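Local atomic coordinates of outer surface protein (Bacillus cereus ATCC 14579, PDB entry 1X7F), a protein that probably hydrolyses 6-phosphorylated N-acetylmuramyl disaccharides released in cell-wall turnover, as a 6-phospho-N-acetylmuramidase. Residues Y183-F186 with I187-S190. Numbering follows the deposited sequence.
Sequences YDYF and IRCS
The Tyr185 ring meets two residues of the next helical turn: Cys189 SG lies over one face, 3.8 Å from the ring centroid and 26° off the normal, a sulfur-aromatic contact, while Arg188 NH2 comes to the edge, 3.3 Å from Tyr185 CD1. Ring and guanidinium planes stand 76° apart, so the two are not stacked; one guanidinium face instead rests over Tyr185 CA. On the Tyr183 ring, Ile187 CG1 makes a CH-pi contact, 3.8 Å from the centroid and offset toward the rim. A chi1 of -173° sets Tyr183 CG beside its carbonyl carbon and turns a ring face to Ile187; Tyr183 OH hydrogen-bonds to Tyr374 OH. Ser190 OG sits above the centre of the Phe186 ring, which also stacks with His171.

The backbone N-H groups of 187-190 bond to the carbonyls of 183-186, the i to i+4 pattern of an alpha-helix. Phe186 O is gripped twice, by Ser190 N at 3.0 Å and Ser190 OG at 2.7 Å, from opposite faces of its carbonyl plane. Helix 183-195 follows strand 167-170 and precedes strand 201-204, consistent with a beta/alpha (TIM) barrel. Tyr185 OH hydrogen-bonds to Ser148 O, and a salt bridge from Arg188 NE to Asp150 OD2 probably holds NH2 at the Tyr185 edge. Because Ser190 OG donates to Phe186 O, its hydrogen bond with His171 NE2 probably uses OG as acceptor.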
loop_
_atom_site.group_PDB
_atom_site.type_symbol
_atom_site.label_atom_id
_atom_site.label_comp_id
_atom_site.label_asym_id
_atom_site.label_seq_id
_atom_site.Cartn_x
_atom_site.Cartn_y
_atom_site.Cartn_z
ATOM N N TYR A 183 -8.051 10.046 6.982
ATOM C CA TYR A 183 -8.464 9.230 5.863
ATOM C C TYR A 183 -9.187 9.991 4.741
ATOM O O TYR A 183 -8.796 9.898 3.584
ATOM C CB TYR A 183 -9.314 8.029 6.321
ATOM C CG TYR A 183 -9.596 7.103 5.167
ATOM C CD1 TYR A 183 -8.594 6.277 4.662
ATOM C CD2 TYR A 183 -10.850 7.083 4.552
ATOM C CE1 TYR A 183 -8.838 5.435 3.600
ATOM C CE2 TYR A 183 -11.109 6.237 3.476
ATOM C CZ TYR A 183 -10.102 5.425 3.008
ATOM O OH TYR A 183 -10.338 4.596 1.950
ATOM N N ASP A 184 -10.253 10.709 5.064
ATOM C CA ASP A 184 -11.026 11.370 4.006
ATOM C C ASP A 184 -10.200 12.419 3.248
ATOM O O ASP A 184 -10.340 12.548 2.033
ATOM C CB ASP A 184 -12.331 11.978 4.545
ATOM C CG ASP A 184 -13.363 10.917 4.959
ATOM O OD1 ASP A 184 -13.349 9.763 4.450
ATOM O OD2 ASP A 184 -14.255 11.172 5.797
ATOM N N TYR A 185 -9.357 13.164 3.964
ATOM C CA TYR A 185 -8.480 14.150 3.333
ATOM C C TYR A 185 -7.502 13.464 2.371
ATOM O O TYR A 185 -7.317 13.912 1.235
ATOM C CB TYR A 185 -7.741 14.998 4.393
ATOM C CG TYR A 185 -6.762 16.006 3.823
ATOM C CD1 TYR A 185 -7.199 17.255 3.377
ATOM C CD2 TYR A 185 -5.396 15.711 3.727
ATOM C CE1 TYR A 185 -6.312 18.182 2.855
ATOM C CE2 TYR A 185 -4.493 16.633 3.197
ATOM C CZ TYR A 185 -4.960 17.859 2.755
ATOM O OH TYR A 185 -4.084 18.779 2.227
ATOM N N PHE A 186 -6.886 12.378 2.842
ATOM C CA PHE A 186 -5.934 11.579 2.067
ATOM C C PHE A 186 -6.520 11.069 0.746
ATOM O O PHE A 186 -5.834 11.040 -0.283
ATOM C CB PHE A 186 -5.448 10.409 2.930
ATOM C CG PHE A 186 -4.803 9.288 2.153
ATOM C CD1 PHE A 186 -3.438 9.318 1.866
ATOM C CD2 PHE A 186 -5.555 8.207 1.713
ATOM C CE1 PHE A 186 -2.841 8.298 1.156
ATOM C CE2 PHE A 186 -4.956 7.169 0.995
ATOM C CZ PHE A 186 -3.597 7.221 0.720
ATOM N N ILE A 187 -7.788 10.658 0.790
ATOM C CA ILE A 187 -8.510 10.200 -0.392
ATOM C C ILE A 187 -8.775 11.340 -1.380
ATOM O O ILE A 187 -8.508 11.188 -2.569
ATOM C CB ILE A 187 -9.819 9.470 0.030
ATOM C CG1 ILE A 187 -9.511 8.162 0.796
ATOM C CG2 ILE A 187 -10.761 9.252 -1.172
ATOM C CD1 ILE A 187 -8.887 7.007 -0.029
ATOM N N ARG A 188 -9.300 12.469 -0.902
ATOM C CA ARG A 188 -9.494 13.647 -1.765
ATOM C C ARG A 188 -8.204 14.000 -2.520
ATOM O O ARG A 188 -8.232 14.186 -3.736
ATOM C CB ARG A 188 -10.000 14.875 -0.976
ATOM C CG ARG A 188 -11.465 14.798 -0.537
ATOM C CD ARG A 188 -12.089 16.127 -0.057
ATOM N NE ARG A 188 -11.268 16.835 0.930
ATOM C CZ ARG A 188 -11.302 16.640 2.256
ATOM N NH1 ARG A 188 -12.129 15.751 2.802
ATOM N NH2 ARG A 188 -10.510 17.353 3.048
ATOM N N CYS A 189 -7.092 14.080 -1.788
ATOM C CA CYS A 189 -5.771 14.365 -2.357
ATOM C C CYS A 189 -5.383 13.371 -3.438
ATOM O O CYS A 189 -5.001 13.763 -4.539
ATOM C CB CYS A 189 -4.689 14.334 -1.273
ATOM S SG CYS A 189 -4.703 15.696 -0.097
ATOM N N SER A 190 -5.465 12.086 -3.104
ATOM C CA SER A 190 -5.115 11.010 -4.031
ATOM C C SER A 190 -6.029 10.931 -5.266
ATOM O O SER A 190 -5.569 10.564 -6.345
ATOM C CB SER A 190 -5.085 9.668 -3.296
ATOM O OG SER A 190 -4.291 9.750 -2.135
#